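Local coordinates for protein X-PRO dipeptidase (Streptococcus pyogenes M1 GAS, PDB 3O5V) that is probably a manganese-dependent Xaa-Pro dipeptidase of the M24B peptidase family, represented here by its creatinase/prolidase N-terminal domain alone, at residues A[46-56]-A[82-92]. Sequence-based numbering, arbitrary orientation.
Sequences FVYHDLAPVLF and PWEKIKAVLPN
Phe56 lays one ring face over Ile86: CG1 of Ile86 stands 3.5 Å from the ring centroid and 6° off the normal, a CH-pi contact centred on the ring. Lys85 comes to the same ring from another side, its CG in the ring plane and 3.8 Å from CE1 of Phe56, while the lysine chain bends at chi2 and carries its amine away. Tyr76 of the adjoining strand 73-76 also meets the Phe56 ring, with the two planes nearly parallel.

A second CH-pi contact repeats the theme one helical turn on. Leu90 CD1 lies 3.9 Å from the centroid of the Phe46 ring, over its face, and the other methyl, CD2, reaches 3.9 Å from CG1 of Val54. Phe46 and Val54 are paired across the antiparallel hairpin by reciprocal backbone hydrogen bonds, so the fork of Leu90 spans both strands. Ile86 divides its branches likewise, CG2 resting 3.8 Å from Phe46 CZ.

Past the helix end, polar chemistry enters. Tyr48 OH donates to Asn92 O over 2.6 Å; the donor lies in the carbonyl plane on a lone pair, with a C=O...O angle of 144°. CG of Tyr48 is anti to its own carbonyl carbon, which turns the phenol toward the chain that leaves the helix, and Pro91 CG packs 3.8 Å from Tyr48 CE1.

Within the creatinase/prolidase N-terminal domain, helix 82-89 thus packs on one face of the mixed sheet, over strands 44-48 and 54-58, running nearly antiparallel to strand 54-56 (161°). The chemistry implies plain structural packing, an apolar helix-on-sheet interface in which aromatic faces receive aliphatic branches, and a single short hydrogen bond ties the chain leaving the helix to the hairpin.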
ATOM      1  N   PHE A  46       0.117   0.770   2.245  1.00 22.02           N
ATOM      2  CA  PHE A  46       1.383   0.239   2.770  1.00 23.25           C
ATOM      3  C   PHE A  46       1.140  -0.352   4.148  1.00 23.31           C
ATOM      4  O   PHE A  46       0.854   0.386   5.108  1.00 24.83           O
ATOM      5  CB  PHE A  46       2.424   1.364   2.860  1.00 22.59           C
ATOM      6  CG  PHE A  46       2.817   1.933   1.523  1.00 23.69           C
ATOM      7  CD1 PHE A  46       3.782   1.293   0.734  1.00 24.45           C
ATOM      8  CD2 PHE A  46       2.206   3.086   1.035  1.00 25.94           C
ATOM      9  CE1 PHE A  46       4.141   1.807  -0.514  1.00 24.13           C
ATOM     10  CE2 PHE A  46       2.564   3.619  -0.208  1.00 25.50           C
ATOM     11  CZ  PHE A  46       3.528   2.979  -0.986  1.00 25.44           C
ATOM     12  N   VAL A  47       1.233  -1.674   4.249  1.00 22.74           N
ATOM     13  CA  VAL A  47       1.053  -2.352   5.540  1.00 22.98           C
ATOM     14  C   VAL A  47       2.394  -2.897   6.045  1.00 23.54           C
ATOM     15  O   VAL A  47       2.851  -3.974   5.640  1.00 22.98           O
ATOM     16  CB  VAL A  47      -0.023  -3.476   5.464  1.00 22.72           C
ATOM     17  CG1 VAL A  47      -0.272  -4.082   6.836  1.00 22.23           C
ATOM     18  CG2 VAL A  47      -1.321  -2.930   4.865  1.00 21.73           C
ATOM     19  N   TYR A  48       3.031  -2.118   6.912  1.00 24.23           N
ATOM     20  CA  TYR A  48       4.271  -2.514   7.586  1.00 25.50           C
ATOM     21  C   TYR A  48       3.995  -3.636   8.565  1.00 26.25           C
ATOM     22  O   TYR A  48       2.907  -3.679   9.146  1.00 26.63           O
ATOM     23  CB  TYR A  48       4.824  -1.328   8.364  1.00 25.43           C
ATOM     24  CG  TYR A  48       5.367  -0.242   7.471  1.00 25.19           C
ATOM     25  CD1 TYR A  48       4.581   0.853   7.119  1.00 25.74           C
ATOM     26  CD2 TYR A  48       6.670  -0.326   6.958  1.00 25.46           C
ATOM     27  CE1 TYR A  48       5.085   1.855   6.282  1.00 27.06           C
ATOM     28  CE2 TYR A  48       7.178   0.663   6.127  1.00 26.05           C
ATOM     29  CZ  TYR A  48       6.386   1.749   5.802  1.00 26.65           C
ATOM     30  OH  TYR A  48       6.888   2.732   4.977  1.00 28.84           O
ATOM     31  N   HIS A  49       4.957  -4.542   8.757  1.00 26.99           N
ATOM     32  CA  HIS A  49       4.738  -5.637   9.719  1.00 28.99           C
ATOM     33  C   HIS A  49       4.633  -5.097  11.159  1.00 29.89           C
ATOM     34  O   HIS A  49       3.982  -5.707  12.008  1.00 30.26           O
ATOM     35  CB  HIS A  49       5.790  -6.752   9.578  1.00 29.10           C
ATOM     36  CG  HIS A  49       7.081  -6.482  10.289  1.00 29.73           C
ATOM     37  ND1 HIS A  49       7.978  -5.517   9.877  1.00 32.57           N
ATOM     38  CD2 HIS A  49       7.640  -7.073  11.373  1.00 30.55           C
ATOM     39  CE1 HIS A  49       9.027  -5.517  10.684  1.00 31.94           C
ATOM     40  NE2 HIS A  49       8.844  -6.449  11.603  1.00 32.28           N
ATOM     41  N   ASP A  50       5.211  -3.923  11.410  1.00 31.36           N
ATOM     42  CA  ASP A  50       5.275  -3.376  12.774  1.00 32.99           C
ATOM     43  C   ASP A  50       4.685  -1.971  12.937  1.00 33.33           C
ATOM     44  O   ASP A  50       3.964  -1.706  13.908  1.00 35.38           O
ATOM     45  CB  ASP A  50       6.713  -3.418  13.303  1.00 33.58           C
ATOM     46  CG  ASP A  50       7.722  -2.798  12.339  1.00 35.16           C
ATOM     47  OD1 ASP A  50       7.368  -2.452  11.174  1.00 38.08           O
ATOM     48  OD2 ASP A  50       8.888  -2.675  12.741  1.00 38.64           O
ATOM     49  N   LEU A  51       4.962  -1.085  11.988  1.00 32.34           N
ATOM     50  CA  LEU A  51       4.519   0.319  12.047  1.00 30.94           C
ATOM     51  C   LEU A  51       3.037   0.501  11.703  1.00 29.34           C
ATOM     52  O   LEU A  51       2.378  -0.441  11.248  1.00 28.82           O
ATOM     53  CB  LEU A  51       5.371   1.146  11.076  1.00 31.35           C
ATOM     54  CG  LEU A  51       6.774   1.655  11.461  1.00 33.48           C
ATOM     55  CD1 LEU A  51       7.402   1.003  12.708  1.00 35.78           C
ATOM     56  CD2 LEU A  51       7.709   1.572  10.248  1.00 34.11           C
ATOM     57  N   ALA A  52       2.514   1.710  11.906  1.00 27.74           N
ATOM     58  CA  ALA A  52       1.148   2.012  11.461  1.00 26.60           C
ATOM     59  C   ALA A  52       1.057   1.808   9.947  1.00 25.74           C
ATOM     60  O   ALA A  52       2.021   2.071   9.231  1.00 25.77           O
ATOM     61  CB  ALA A  52       0.766   3.442  11.806  1.00 26.43           C
ATOM     62  N   PRO A  53      -0.095   1.333   9.457  1.00 25.62           N
ATOM     63  CA  PRO A  53      -0.243   1.286   8.003  1.00 25.17           C
ATOM     64  C   PRO A  53      -0.417   2.703   7.443  1.00 24.69           C
ATOM     65  O   PRO A  53      -0.732   3.639   8.204  1.00 24.98           O
ATOM     66  CB  PRO A  53      -1.508   0.453   7.812  1.00 25.29           C
ATOM     67  CG  PRO A  53      -2.323   0.739   9.061  1.00 26.38           C
ATOM     68  CD  PRO A  53      -1.327   0.920  10.166  1.00 25.39           C
ATOM     69  N   VAL A  54      -0.163   2.868   6.151  1.00 23.32           N
ATOM     70  CA  VAL A  54      -0.260   4.176   5.506  1.00 23.58           C
ATOM     71  C   VAL A  54      -1.022   4.059   4.195  1.00 23.47           C
ATOM     72  O   VAL A  54      -0.644   3.266   3.314  1.00 23.35           O
ATOM     73  CB  VAL A  54       1.129   4.790   5.219  1.00 23.71           C
ATOM     74  CG1 VAL A  54       0.981   6.167   4.550  1.00 25.20           C
ATOM     75  CG2 VAL A  54       1.942   4.915   6.503  1.00 24.68           C
ATOM     76  N   LEU A  55      -2.083   4.858   4.055  1.00 22.55           N
ATOM     77  CA  LEU A  55      -2.784   4.938   2.785  1.00 22.45           C
ATOM     78  C   LEU A  55      -2.254   6.114   1.972  1.00 22.84           C
ATOM     79  O   LEU A  55      -2.191   7.242   2.476  1.00 22.98           O
ATOM     80  CB  LEU A  55      -4.306   5.062   2.970  1.00 22.00           C
ATOM     81  CG  LEU A  55      -5.081   5.053   1.639  1.00 22.83           C
ATOM     82  CD1 LEU A  55      -5.033   3.687   0.965  1.00 24.39           C
ATOM     83  CD2 LEU A  55      -6.517   5.485   1.852  1.00 24.08           C
ATOM     84  N   PHE A  56      -1.890   5.838   0.724  1.00 22.17           N
ATOM     85  CA  PHE A  56      -1.404   6.863  -0.218  1.00 23.18           C
ATOM     86  C   PHE A  56      -2.401   7.028  -1.367  1.00 22.99           C
ATOM     87  O   PHE A  56      -2.696   6.054  -2.070  1.00 23.04           O
ATOM     88  CB  PHE A  56      -0.022   6.458  -0.776  1.00 22.87           C
ATOM     89  CG  PHE A  56       0.578   7.494  -1.697  1.00 25.02           C
ATOM     90  CD1 PHE A  56       1.189   8.630  -1.176  1.00 26.67           C
ATOM     91  CD2 PHE A  56       0.523   7.335  -3.084  1.00 27.48           C
ATOM     92  CE1 PHE A  56       1.730   9.629  -2.027  1.00 26.97           C
ATOM     93  CE2 PHE A  56       1.071   8.311  -3.944  1.00 28.24           C
ATOM     94  CZ  PHE A  56       1.669   9.463  -3.404  1.00 27.50           C
ATOM     95  N   PRO A  82       4.643  11.410  -7.862  1.00 31.36           N
ATOM     96  CA  PRO A  82       4.106  10.553  -6.781  1.00 31.06           C
ATOM     97  C   PRO A  82       5.176   9.694  -6.096  1.00 30.46           C
ATOM     98  O   PRO A  82       5.073   9.428  -4.897  1.00 29.78           O
ATOM     99  CB  PRO A  82       3.069   9.674  -7.499  1.00 31.11           C
ATOM    100  CG  PRO A  82       3.568   9.614  -8.937  1.00 31.69           C
ATOM    101  CD  PRO A  82       4.163  10.989  -9.196  1.00 31.10           C
ATOM    102  N   TRP A  83       6.196   9.272  -6.847  1.00 29.93           N
ATOM    103  CA  TRP A  83       7.231   8.400  -6.304  1.00 30.09           C
ATOM    104  C   TRP A  83       8.099   9.135  -5.281  1.00 30.13           C
ATOM    105  O   TRP A  83       8.416   8.588  -4.220  1.00 29.28           O
ATOM    106  CB  TRP A  83       8.069   7.786  -7.440  1.00 30.68           C
ATOM    107  CG  TRP A  83       7.182   7.209  -8.506  1.00 30.65           C
ATOM    108  CD1 TRP A  83       6.975   7.705  -9.760  1.00 30.13           C
ATOM    109  CD2 TRP A  83       6.338   6.057  -8.381  1.00 29.64           C
ATOM    110  NE1 TRP A  83       6.066   6.925 -10.435  1.00 30.51           N
ATOM    111  CE2 TRP A  83       5.656   5.907  -9.610  1.00 30.36           C
ATOM    112  CE3 TRP A  83       6.089   5.142  -7.348  1.00 28.76           C
ATOM    113  CZ2 TRP A  83       4.744   4.867  -9.843  1.00 29.53           C
ATOM    114  CZ3 TRP A  83       5.174   4.100  -7.576  1.00 28.35           C
ATOM    115  CH2 TRP A  83       4.520   3.977  -8.816  1.00 29.59           C
ATOM    116  N   GLU A  84       8.446  10.384  -5.594  1.00 30.02           N
ATOM    117  CA  GLU A  84       9.170  11.246  -4.654  1.00 30.47           C
ATOM    118  C   GLU A  84       8.334  11.506  -3.416  1.00 29.71           C
ATOM    119  O   GLU A  84       8.855  11.505  -2.304  1.00 29.40           O
ATOM    120  CB  GLU A  84       9.552  12.574  -5.317  1.00 31.02           C
ATOM    121  CG  GLU A  84      10.431  12.380  -6.546  1.00 34.54           C
ATOM    122  CD  GLU A  84      10.955  13.677  -7.168  1.00 41.93           C
ATOM    123  OE1 GLU A  84      10.422  14.776  -6.876  1.00 44.80           O
ATOM    124  OE2 GLU A  84      11.916  13.581  -7.971  1.00 45.48           O
ATOM    125  N   LYS A  85       7.033  11.716  -3.608  1.00 29.04           N
ATOM    126  CA  LYS A  85       6.140  11.970  -2.481  1.00 29.04           C
ATOM    127  C   LYS A  85       6.043  10.765  -1.531  1.00 28.20           C
ATOM    128  O   LYS A  85       6.106  10.919  -0.315  1.00 27.83           O
ATOM    129  CB  LYS A  85       4.754  12.402  -2.976  1.00 28.96           C
ATOM    130  CG  LYS A  85       3.797  12.855  -1.868  1.00 29.91           C
ATOM    131  CD  LYS A  85       4.202  14.184  -1.222  1.00 32.70           C
ATOM    132  CE  LYS A  85       3.055  14.746  -0.391  1.00 34.67           C
ATOM    133  NZ  LYS A  85       3.393  16.047   0.244  1.00 36.85           N
ATOM    134  N   ILE A  86       5.902   9.564  -2.079  1.00 28.41           N
ATOM    135  CA  ILE A  86       5.871   8.357  -1.242  1.00 28.08           C
ATOM    136  C   ILE A  86       7.143   8.263  -0.388  1.00 28.96           C
ATOM    137  O   ILE A  86       7.083   8.007   0.821  1.00 28.41           O
ATOM    138  CB  ILE A  86       5.726   7.080  -2.090  1.00 27.71           C
ATOM    139  CG1 ILE A  86       4.342   7.046  -2.746  1.00 26.99           C
ATOM    140  CG2 ILE A  86       5.979   5.830  -1.222  1.00 26.77           C
ATOM    141  CD1 ILE A  86       4.237   6.132  -4.001  1.00 26.65           C
ATOM    142  N   LYS A  87       8.288   8.452  -1.039  1.00 29.98           N
ATOM    143  CA  LYS A  87       9.578   8.510  -0.350  1.00 31.73           C
ATOM    144  C   LYS A  87       9.562   9.561   0.773  1.00 32.09           C
ATOM    145  O   LYS A  87      10.054   9.300   1.866  1.00 32.64           O
ATOM    146  CB  LYS A  87      10.715   8.790  -1.354  1.00 32.44           C
ATOM    147  CG  LYS A  87      12.121   8.935  -0.729  1.00 34.62           C
ATOM    148  CD  LYS A  87      12.563   7.662  -0.025  1.00 38.03           C
ATOM    149  CE  LYS A  87      13.955   7.830   0.610  1.00 40.50           C
ATOM    150  NZ  LYS A  87      14.389   6.593   1.315  1.00 41.96           N
ATOM    151  N   ALA A  88       8.971  10.725   0.505  1.00 32.71           N
ATOM    152  CA  ALA A  88       8.945  11.827   1.473  1.00 32.84           C
ATOM    153  C   ALA A  88       8.040  11.556   2.680  1.00 33.12           C
ATOM    154  O   ALA A  88       8.375  11.961   3.803  1.00 33.25           O
ATOM    155  CB  ALA A  88       8.544  13.143   0.785  1.00 33.07           C
ATOM    156  N   VAL A  89       6.917  10.856   2.469  1.00 32.58           N
ATOM    157  CA  VAL A  89       5.900  10.700   3.532  1.00 32.39           C
ATOM    158  C   VAL A  89       5.979   9.413   4.373  1.00 32.55           C
ATOM    159  O   VAL A  89       5.502   9.391   5.510  1.00 32.43           O
ATOM    160  CB  VAL A  89       4.434  10.877   3.009  1.00 32.04           C
ATOM    161  CG1 VAL A  89       4.280  12.199   2.281  1.00 32.73           C
ATOM    162  CG2 VAL A  89       3.991   9.689   2.121  1.00 31.95           C
ATOM    163  N   LEU A  90       6.547   8.350   3.811  1.00 32.37           N
ATOM    164  CA  LEU A  90       6.600   7.059   4.500  1.00 32.87           C
ATOM    165  C   LEU A  90       7.662   7.065   5.613  1.00 33.54           C
ATOM    166  O   LEU A  90       8.691   7.728   5.471  1.00 32.94           O
ATOM    167  CB  LEU A  90       6.899   5.933   3.516  1.00 32.38           C
ATOM    168  CG  LEU A  90       5.805   5.453   2.554  1.00 31.82           C
ATOM    169  CD1 LEU A  90       6.280   4.199   1.896  1.00 29.81           C
ATOM    170  CD2 LEU A  90       4.514   5.160   3.273  1.00 30.93           C
ATOM    171  N   PRO A  91       7.417   6.319   6.709  1.00 34.44           N
ATOM    172  CA  PRO A  91       8.394   6.301   7.819  1.00 34.98           C
ATOM    173  C   PRO A  91       9.688   5.562   7.481  1.00 35.79           C
ATOM    174  O   PRO A  91      10.732   5.840   8.072  1.00 36.17           O
ATOM    175  CB  PRO A  91       7.650   5.562   8.939  1.00 35.39           C
ATOM    176  CG  PRO A  91       6.566   4.758   8.224  1.00 35.50           C
ATOM    177  CD  PRO A  91       6.175   5.582   7.038  1.00 34.17           C
ATOM    178  N   ASN A  92       9.617   4.638   6.526  1.00 35.82           N
ATOM    179  CA  ASN A  92      10.682   3.674   6.291  1.00 36.49           C
ATOM    180  C   ASN A  92      10.559   3.057   4.899  1.00 36.25           C
ATOM    181  O   ASN A  92       9.468   2.670   4.495  1.00 36.14           O
ATOM    182  CB  ASN A  92      10.591   2.567   7.357  1.00 36.97           C
ATOM    183  CG  ASN A  92      11.727   1.582   7.281  1.00 38.29           C
ATOM    184  OD1 ASN A  92      12.677   1.653   8.063  1.00 43.39           O
ATOM    185  ND2 ASN A  92      11.639   0.645   6.356  1.00 40.17           N
TER